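Local coordinates for carbon monoxide dehydrogenase (Thermococcus sp. AM4, PDB 6T7J), which catalyses the oxidation of carbon monoxide to carbon dioxide, probably with ferredoxin as electron acceptor, and is captured here with a nickel-free active-site cluster, at residues 90-95 / 556-561; 194-199 / 219-224; 523-528 / 564-569. All blocks are in the same frame, centred on the assembly; numbering follows the deposited sequence.

Contact 1. Residues 90-95 / 556-561; sequences LRMIAA and MSEKAV. With MSK (Broken Fe4S4 cluster), chain F.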
loop_
_atom_site.group_PDB
_atom_site.type_symbol
_atom_site.label_atom_id
_atom_site.label_comp_id
_atom_site.label_asym_id
_atom_site.label_seq_id
_atom_site.Cartn_x
_atom_site.Cartn_y
_atom_site.Cartn_z
ATOM N N LEU A 90 -5.925 0.198 -8.290
ATOM C CA LEU A 90 -5.748 -0.771 -7.215
ATOM C C LEU A 90 -5.056 -0.136 -6.017
ATOM O O LEU A 90 -5.410 -0.416 -4.866
ATOM C CB LEU A 90 -4.950 -1.974 -7.717
ATOM C CG LEU A 90 -4.842 -3.121 -6.716
ATOM C CD1 LEU A 90 -6.224 -3.464 -6.239
ATOM C CD2 LEU A 90 -4.173 -4.345 -7.319
ATOM N N ARG A 91 -4.069 0.725 -6.266
ATOM C CA ARG A 91 -3.396 1.382 -5.148
ATOM C C ARG A 91 -4.310 2.395 -4.467
ATOM O O ARG A 91 -4.223 2.584 -3.246
ATOM C CB ARG A 91 -2.099 2.038 -5.618
ATOM C CG ARG A 91 -1.019 1.023 -5.965
ATOM C CD ARG A 91 0.380 1.590 -5.822
ATOM N NE ARG A 91 1.388 0.552 -6.025
ATOM C CZ ARG A 91 2.684 0.788 -6.199
ATOM N NH1 ARG A 91 3.140 2.033 -6.192
ATOM N NH2 ARG A 91 3.524 -0.225 -6.380
ATOM N N MET A 92 -5.202 3.037 -5.224
ATOM C CA MET A 92 -6.210 3.889 -4.590
ATOM C C MET A 92 -7.100 3.078 -3.650
ATOM O O MET A 92 -7.371 3.486 -2.509
ATOM C CB MET A 92 -7.054 4.591 -5.655
ATOM C CG MET A 92 -6.280 5.550 -6.542
ATOM S SD MET A 92 -7.363 6.554 -7.576
ATOM C CE MET A 92 -7.497 8.039 -6.579
ATOM N N ILE A 93 -7.573 1.921 -4.124
ATOM C CA ILE A 93 -8.397 1.053 -3.283
ATOM C C ILE A 93 -7.619 0.618 -2.046
ATOM O O ILE A 93 -8.158 0.589 -0.931
ATOM C CB ILE A 93 -8.895 -0.164 -4.086
ATOM C CG1 ILE A 93 -9.865 0.273 -5.183
ATOM C CG2 ILE A 93 -9.558 -1.180 -3.159
ATOM C CD1 ILE A 93 -10.255 -0.844 -6.119
ATOM N N ALA A 94 -6.344 0.260 -2.231
ATOM C CA ALA A 94 -5.507 -0.148 -1.109
ATOM C C ALA A 94 -5.409 0.952 -0.064
ATOM O O ALA A 94 -5.545 0.688 1.135
ATOM C CB ALA A 94 -4.115 -0.536 -1.608
ATOM N N ALA A 95 -5.193 2.196 -0.500
ATOM C CA ALA A 95 -5.037 3.290 0.456
ATOM C C ALA A 95 -6.339 3.581 1.198
ATOM O O ALA A 95 -6.325 3.841 2.409
ATOM C CB ALA A 95 -4.530 4.541 -0.258
ATOM N N MET A 556 -13.398 12.632 -3.699
ATOM C CA MET A 556 -11.993 12.933 -3.971
ATOM C C MET A 556 -11.008 11.967 -3.331
ATOM O O MET A 556 -9.885 11.849 -3.835
ATOM C CB MET A 556 -11.642 14.359 -3.519
ATOM C CG MET A 556 -11.662 14.573 -2.008
ATOM S SD MET A 556 -10.111 14.183 -1.163
ATOM C CE MET A 556 -10.671 14.092 0.538
ATOM N N SER A 557 -11.366 11.272 -2.256
ATOM C CA SER A 557 -10.414 10.488 -1.483
ATOM C C SER A 557 -10.310 9.058 -2.005
ATOM O O SER A 557 -11.205 8.544 -2.679
ATOM C CB SER A 557 -10.814 10.469 -0.007
ATOM O OG SER A 557 -11.883 9.565 0.217
ATOM N N GLU A 558 -9.187 8.414 -1.675
ATOM C CA GLU A 558 -9.034 6.993 -1.972
ATOM C C GLU A 558 -9.995 6.151 -1.139
ATOM O O GLU A 558 -10.420 5.069 -1.575
ATOM C CB GLU A 558 -7.581 6.571 -1.738
ATOM C CG GLU A 558 -6.590 7.211 -2.710
ATOM C CD GLU A 558 -5.154 7.191 -2.203
ATOM O OE1 GLU A 558 -4.260 6.755 -2.960
ATOM O OE2 GLU A 558 -4.916 7.611 -1.051
ATOM N N LYS A 559 -10.355 6.637 0.054
ATOM C CA LYS A 559 -11.417 6.004 0.829
ATOM C C LYS A 559 -12.714 5.942 0.034
ATOM O O LYS A 559 -13.428 4.933 0.075
ATOM C CB LYS A 559 -11.631 6.758 2.139
ATOM C CG LYS A 559 -10.776 6.270 3.291
ATOM C CD LYS A 559 -10.982 7.137 4.523
ATOM C CE LYS A 559 -10.563 8.571 4.258
ATOM N NZ LYS A 559 -11.027 9.496 5.326
ATOM N N ALA A 560 -13.035 7.015 -0.697
ATOM C CA ALA A 560 -14.238 7.012 -1.524
ATOM C C ALA A 560 -14.143 5.968 -2.626
ATOM O O ALA A 560 -15.148 5.345 -2.988
ATOM C CB ALA A 560 -14.472 8.400 -2.120
ATOM N N VAL A 561 -12.942 5.756 -3.170
ATOM C CA VAL A 561 -12.766 4.726 -4.189
ATOM C C VAL A 561 -13.027 3.348 -3.598
ATOM O O VAL A 561 -13.723 2.519 -4.199
ATOM C CB VAL A 561 -11.364 4.817 -4.813
ATOM C CG1 VAL A 561 -11.198 3.756 -5.893
ATOM C CG2 VAL A 561 -11.127 6.208 -5.379
HETATM S S1 MSK F . -14.398 13.208 5.622
HETATM S S3 MSK F . -13.573 11.008 3.065
HETATM S S4 MSK F . -13.824 14.360 2.376
HETATM S S5 MSK F . -16.480 12.385 3.358
HETATM FE FE1 MSK F . -14.736 11.052 6.209
HETATM FE FE2 MSK F . -15.471 14.180 3.800
HETATM FE FE3 MSK F . -14.711 12.453 1.813
HETATM FE FE4 MSK F . -13.005 13.015 3.840
#
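The E558 side chain leaves its helix with CG anti to the carbonyl carbon (chi1 -66°) and runs on extended, which lays its CB and CG against M92 and carries its carboxylate over to A95. The methyl CB of A95 lies 3.2 Å from OE2 of E558, and E558 CB is equally near the carbonyl oxygen of M92, so the two backbones are close here. The M92 and E558 side chains cross at about a right angle, CB of M92 standing 4.0 Å from CG of E558, and the bend of the thioether brings M92 CE back towards that same CG. V561 has CG1 anti to its backbone N (chi1 -179°), which sets this methyl 3.8 Å from CG1 of I93. The contact joins long helix 81-115 to the start of helix 558-569, whose N-cap is S557: its OG accepts from A560 N at 2.9 Å. This same turn borders the broken iron-sulfur cluster: S557 OG lies 3.6 Å from its sulfur S3, M556 CE approaches sulfur S4, and K559 NZ, near S3 as well, is hydrogen-bonded to Q342. No hydrogen bond spans the two segments; instead E558 OE2 forms a salt bridge with R91 of the second subunit, and R91 of this chain pairs in return with E558 of that subunit, while R91 NE also bonds T204.

Contact 2. Residues 194-199 / 219-224; sequences DREVCE and GIRTSL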
loop_
_atom_site.group_PDB
_atom_site.type_symbol
_atom_site.label_atom_id
_atom_site.label_comp_id
_atom_site.label_asym_id
_atom_site.label_seq_id
_atom_site.Cartn_x
_atom_site.Cartn_y
_atom_site.Cartn_z
ATOM N N ASP A 194 -5.345 -6.444 6.399
ATOM C CA ASP A 194 -3.986 -5.984 6.135
ATOM C C ASP A 194 -3.318 -6.820 5.054
ATOM O O ASP A 194 -2.544 -6.289 4.249
ATOM C CB ASP A 194 -3.162 -6.014 7.423
ATOM C CG ASP A 194 -3.679 -5.042 8.472
ATOM O OD1 ASP A 194 -4.575 -4.234 8.149
ATOM O OD2 ASP A 194 -3.186 -5.087 9.620
ATOM N N ARG A 195 -3.629 -8.118 4.998
ATOM C CA ARG A 195 -3.103 -8.949 3.921
ATOM C C ARG A 195 -3.634 -8.500 2.566
ATOM O O ARG A 195 -2.898 -8.504 1.577
ATOM C CB ARG A 195 -3.437 -10.420 4.156
ATOM C CG ARG A 195 -2.945 -11.314 3.025
ATOM C CD ARG A 195 -3.593 -12.680 3.030
ATOM N NE ARG A 195 -3.032 -13.530 1.983
ATOM C CZ ARG A 195 -3.199 -14.846 1.919
ATOM N NH1 ARG A 195 -2.650 -15.537 0.929
ATOM N NH2 ARG A 195 -3.917 -15.471 2.844
ATOM N N GLU A 196 -4.911 -8.111 2.495
ATOM C CA GLU A 196 -5.455 -7.644 1.222
ATOM C C GLU A 196 -4.769 -6.360 0.768
ATOM O O GLU A 196 -4.400 -6.222 -0.408
ATOM C CB GLU A 196 -6.969 -7.439 1.331
ATOM C CG GLU A 196 -7.748 -8.638 1.865
ATOM C CD GLU A 196 -7.531 -9.905 1.055
ATOM O OE1 GLU A 196 -7.221 -9.806 -0.150
ATOM O OE2 GLU A 196 -7.676 -11.008 1.625
ATOM N N VAL A 197 -4.580 -5.413 1.694
ATOM C CA VAL A 197 -3.880 -4.172 1.352
ATOM C C VAL A 197 -2.466 -4.476 0.863
ATOM O O VAL A 197 -2.017 -3.970 -0.180
ATOM C CB VAL A 197 -3.865 -3.213 2.558
ATOM C CG1 VAL A 197 -2.789 -2.146 2.382
ATOM C CG2 VAL A 197 -5.231 -2.569 2.747
ATOM N N CYS A 198 -1.746 -5.320 1.606
ATOM C CA CYS A 198 -0.367 -5.629 1.250
ATOM C C CYS A 198 -0.290 -6.374 -0.078
ATOM O O CYS A 198 0.642 -6.163 -0.863
ATOM C CB CYS A 198 0.283 -6.429 2.378
ATOM S SG CYS A 198 1.755 -7.351 1.928
ATOM N N GLU A 199 -1.277 -7.231 -0.365
ATOM C CA GLU A 199 -1.284 -7.935 -1.642
ATOM C C GLU A 199 -1.562 -6.986 -2.796
ATOM O O GLU A 199 -1.043 -7.195 -3.897
ATOM C CB GLU A 199 -2.309 -9.071 -1.644
ATOM C CG GLU A 199 -2.450 -9.746 -3.013
ATOM C CD GLU A 199 -3.128 -11.101 -2.955
ATOM O OE1 GLU A 199 -3.512 -11.616 -4.027
ATOM O OE2 GLU A 199 -3.274 -11.653 -1.844
ATOM N N GLY A 219 -8.850 -5.933 -6.269
ATOM C CA GLY A 219 -9.388 -4.690 -5.742
ATOM C C GLY A 219 -10.771 -4.872 -5.152
ATOM O O GLY A 219 -11.096 -4.298 -4.109
ATOM N N ILE A 220 -11.602 -5.678 -5.814
ATOM C CA ILE A 220 -12.921 -6.006 -5.280
ATOM C C ILE A 220 -12.783 -6.723 -3.940
ATOM O O ILE A 220 -13.483 -6.406 -2.969
ATOM C CB ILE A 220 -13.712 -6.849 -6.298
ATOM C CG1 ILE A 220 -14.343 -5.943 -7.360
ATOM C CG2 ILE A 220 -14.777 -7.685 -5.599
ATOM C CD1 ILE A 220 -14.677 -6.651 -8.649
ATOM N N ARG A 221 -11.871 -7.697 -3.871
ATOM C CA ARG A 221 -11.649 -8.426 -2.622
ATOM C C ARG A 221 -11.208 -7.491 -1.497
ATOM O O ARG A 221 -11.680 -7.603 -0.359
ATOM C CB ARG A 221 -10.611 -9.531 -2.838
ATOM C CG ARG A 221 -10.172 -10.238 -1.560
ATOM C CD ARG A 221 -9.649 -11.643 -1.843
ATOM N NE ARG A 221 -8.468 -11.636 -2.703
ATOM C CZ ARG A 221 -7.882 -12.729 -3.181
ATOM N NH1 ARG A 221 -8.367 -13.929 -2.885
ATOM N NH2 ARG A 221 -6.811 -12.624 -3.958
ATOM N N THR A 222 -10.312 -6.552 -1.803
ATOM C CA THR A 222 -9.823 -5.620 -0.789
ATOM C C THR A 222 -10.922 -4.660 -0.342
ATOM O O THR A 222 -11.060 -4.369 0.855
ATOM C CB THR A 222 -8.621 -4.846 -1.333
ATOM O OG1 THR A 222 -7.611 -5.769 -1.761
ATOM C CG2 THR A 222 -8.044 -3.927 -0.267
ATOM N N SER A 223 -11.713 -4.156 -1.291
ATOM C CA SER A 223 -12.845 -3.309 -0.935
ATOM C C SER A 223 -13.828 -4.058 -0.047
ATOM O O SER A 223 -14.413 -3.475 0.873
ATOM C CB SER A 223 -13.539 -2.808 -2.199
ATOM O OG SER A 223 -14.366 -3.821 -2.748
ATOM N N LEU A 224 -14.023 -5.353 -0.304
ATOM C CA LEU A 224 -14.905 -6.142 0.550
ATOM C C LEU A 224 -14.314 -6.306 1.943
ATOM O O LEU A 224 -15.043 -6.256 2.942
ATOM C CB LEU A 224 -15.178 -7.502 -0.089
ATOM C CG LEU A 224 -16.092 -7.473 -1.314
ATOM C CD1 LEU A 224 -16.305 -8.877 -1.870
ATOM C CD2 LEU A 224 -17.419 -6.812 -0.976
#
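The guanidinium group of R221 is approached obliquely by two carboxylates, those of E196 and E199, their planes turned 39° and 63° from its own. E196 OE1 lies 3.4 Å from R221 NE but well out of the guanidinium plane, so this salt bridge rests on charge, with no N-H directed at the oxygen. The same oxygen sits 3.3 Å from R221 CG, and the carboxylate thus lies across the aliphatic part of the arginine as much as beside its charge. A bend in the arginine at chi3 turns the outer end toward E199, whose OE1 makes a salt bridge with R221 NH2 at 3.5 Å. Both glutamates have further partners: E196 OE2 and E199 OE2 form salt bridges with R191, and E199 OE1 with R203, so the two buried glutamates and R221 belong to a wider salt-bridge network. With an alanine in place of R221, E196 OE1 and E199 OE1 would probably lose the positive charge that reaches them from the other helix, and a gap would be likely to open beside the E196 carboxylate. Next to the charges the packing is close: T222 OG1 is 3.6 Å from E196 CB while bonding to H218 O, and T222 CG2 meets V197 CG2 at 4.3 Å. The two short helical segments run roughly antiparallel, 149° between their directions, with axes approaching to 9.1 Å. Helices 193-203 and 212-242 follow one another through a short connection, an arrangement typical of an antiparallel helical hairpin.

Contact 3. Residues 523-528 / 564-569; sequences VDCSRI and GTYFVA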
loop_
_atom_site.group_PDB
_atom_site.type_symbol
_atom_site.label_atom_id
_atom_site.label_comp_id
_atom_site.label_asym_id
_atom_site.label_seq_id
_atom_site.Cartn_x
_atom_site.Cartn_y
_atom_site.Cartn_z
ATOM N N VAL A 523 -17.272 5.502 7.635
ATOM C CA VAL A 523 -17.302 4.092 8.008
ATOM C C VAL A 523 -18.740 3.626 8.189
ATOM O O VAL A 523 -19.054 2.446 7.972
ATOM C CB VAL A 523 -16.456 3.844 9.271
ATOM C CG1 VAL A 523 -14.969 3.965 8.946
ATOM C CG2 VAL A 523 -16.852 4.804 10.381
ATOM N N ASP A 524 -19.641 4.539 8.554
ATOM C CA ASP A 524 -21.046 4.193 8.720
ATOM C C ASP A 524 -21.747 3.902 7.404
ATOM O O ASP A 524 -22.945 3.596 7.423
ATOM C CB ASP A 524 -21.780 5.307 9.466
ATOM C CG ASP A 524 -21.521 5.270 10.956
ATOM O OD1 ASP A 524 -20.735 4.403 11.397
ATOM O OD2 ASP A 524 -22.099 6.103 11.685
ATOM N N CYS A 525 -21.053 3.991 6.266
ATOM C CA CYS A 525 -21.592 3.384 5.055
ATOM C C CYS A 525 -21.833 1.897 5.258
ATOM O O CYS A 525 -22.687 1.312 4.582
ATOM C CB CYS A 525 -20.656 3.605 3.868
ATOM S SG CYS A 525 -20.396 5.319 3.408
ATOM N N SER A 526 -21.094 1.272 6.186
ATOM C CA SER A 526 -21.387 -0.111 6.551
ATOM C C SER A 526 -22.850 -0.271 6.947
ATOM O O SER A 526 -23.486 -1.277 6.610
ATOM C CB SER A 526 -20.463 -0.568 7.685
ATOM O OG SER A 526 -20.539 0.302 8.802
ATOM N N ARG A 527 -23.407 0.730 7.641
ATOM C CA ARG A 527 -24.831 0.718 7.974
ATOM C C ARG A 527 -25.679 0.496 6.731
ATOM O O ARG A 527 -26.589 -0.343 6.723
ATOM C CB ARG A 527 -25.228 2.030 8.653
ATOM C CG ARG A 527 -24.560 2.295 9.987
ATOM C CD ARG A 527 -25.364 3.310 10.785
ATOM N NE ARG A 527 -24.535 4.079 11.708
ATOM C CZ ARG A 527 -24.281 3.717 12.960
ATOM N NH1 ARG A 527 -24.793 2.592 13.443
ATOM N NH2 ARG A 527 -23.514 4.479 13.728
ATOM N N ILE A 528 -25.389 1.247 5.665
ATOM C CA ILE A 528 -26.090 1.063 4.397
ATOM C C ILE A 528 -26.043 -0.402 3.982
ATOM O O ILE A 528 -27.075 -1.017 3.683
ATOM C CB ILE A 528 -25.489 1.983 3.317
ATOM C CG1 ILE A 528 -25.966 3.423 3.523
ATOM C CG2 ILE A 528 -25.848 1.492 1.927
ATOM C CD1 ILE A 528 -25.285 4.433 2.623
ATOM N N GLY A 564 -16.888 3.047 -3.003
ATOM C CA GLY A 564 -17.612 2.790 -4.236
ATOM C C GLY A 564 -17.364 1.394 -4.768
ATOM O O GLY A 564 -18.283 0.732 -5.264
ATOM N N THR A 565 -16.122 0.914 -4.650
ATOM C CA THR A 565 -15.811 -0.421 -5.142
ATOM C C THR A 565 -16.530 -1.493 -4.331
ATOM O O THR A 565 -17.038 -2.462 -4.902
ATOM C CB THR A 565 -14.300 -0.658 -5.130
ATOM O OG1 THR A 565 -13.652 0.354 -5.910
ATOM C CG2 THR A 565 -13.974 -2.027 -5.714
ATOM N N TYR A 566 -16.598 -1.342 -3.003
ATOM C CA TYR A 566 -17.294 -2.373 -2.240
ATOM C C TYR A 566 -18.805 -2.214 -2.301
ATOM O O TYR A 566 -19.526 -3.190 -2.065
ATOM C CB TYR A 566 -16.788 -2.443 -0.787
ATOM C CG TYR A 566 -17.208 -1.384 0.226
ATOM C CD1 TYR A 566 -18.540 -1.193 0.579
ATOM C CD2 TYR A 566 -16.248 -0.635 0.893
ATOM C CE1 TYR A 566 -18.903 -0.248 1.523
ATOM C CE2 TYR A 566 -16.602 0.308 1.841
ATOM C CZ TYR A 566 -17.928 0.496 2.151
ATOM O OH TYR A 566 -18.281 1.433 3.095
ATOM N N PHE A 567 -19.305 -1.026 -2.643
ATOM C CA PHE A 567 -20.710 -0.919 -3.009
ATOM C C PHE A 567 -20.987 -1.727 -4.268
ATOM O O PHE A 567 -21.857 -2.606 -4.277
ATOM C CB PHE A 567 -21.103 0.547 -3.196
ATOM C CG PHE A 567 -21.528 1.224 -1.923
ATOM C CD1 PHE A 567 -21.942 0.475 -0.833
ATOM C CD2 PHE A 567 -21.509 2.603 -1.813
ATOM C CE1 PHE A 567 -22.331 1.089 0.340
ATOM C CE2 PHE A 567 -21.899 3.224 -0.638
ATOM C CZ PHE A 567 -22.310 2.465 0.438
ATOM N N VAL A 568 -20.221 -1.473 -5.333
ATOM C CA VAL A 568 -20.357 -2.261 -6.558
ATOM C C VAL A 568 -20.297 -3.751 -6.239
ATOM O O VAL A 568 -21.191 -4.521 -6.607
ATOM C CB VAL A 568 -19.279 -1.861 -7.582
ATOM C CG1 VAL A 568 -19.251 -2.851 -8.735
ATOM C CG2 VAL A 568 -19.532 -0.450 -8.099
ATOM N N ALA A 569 -19.260 -4.167 -5.507
ATOM C CA ALA A 569 -19.071 -5.579 -5.189
ATOM C C ALA A 569 -20.207 -6.133 -4.341
ATOM O O ALA A 569 -20.487 -7.335 -4.393
ATOM C CB ALA A 569 -17.734 -5.778 -4.474
#
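C525 and Y566 meet at the tight end of this contact, where CB of the cysteine is 3.3 Å from the phenol oxygen OH and lies at the ring edge, near its plane. The tyrosine reaches across because CG stands between the backbone N and the carbonyl carbon (chi1 76°), sending the ring out from helix 558-569 toward the other segment. F567, with CG anti to the carbonyl carbon (chi1 -87°), supplies the second ring: its CZ comes within 4.0 Å of C525 CB, while its CE1 is 3.9 Å from CG2 of I528, the isoleucine crossing the phenylalanine at about a right angle. Both helices flank the second of the chain's two Rossmann-like parallel sheets, the one containing strands 516-518, 548-552 and 574-576: helix 525-538 leads from the first of these to the second and helix 558-569 from there to the third, each within a beta-alpha-beta crossover. Contacts with V449 and T479 place C525 by the carboxyl ends of strands 444-448 and 474-478, its side chain about 8 Å from the broken iron-sulfur cluster between nearest atoms. The backbones stay apart, with 9.2 Å between the nearest CA atoms, C525 and F567, so the side chains alone span the gap. S526 marks the loose margin, its CB directed away and its N 4.2 Å from Y566 OH. On the side turned from the rings, buried too, S526 OG bonds V523 O, R527 NH2 makes a salt bridge with D524 OD2 at 3.0 Å, and R527 NH1 another with D239.

In the fold
All three contacts are buried, yet their chemistry differs. Contact 3 is apolar and aromatic, contact 2 is dominated by a charged network between two helices, and contact 1 mixes aliphatic packing with a carboxylate directed at the second subunit. Contacts 1 and 2 both border that subunit, whereas contact 3 does not. Contacts 1 and 3 share helix 558-569, one at its start beside the cluster and the other at its end, and I93 CD1 packs on T565. Contact 2 reaches both: L90 and I93 lie against G219, and S223 against T565 and Y566. It lies farthest from the chain centre, at about 19 Å between centres, against 12 and 10 Å for contacts 1 and 3.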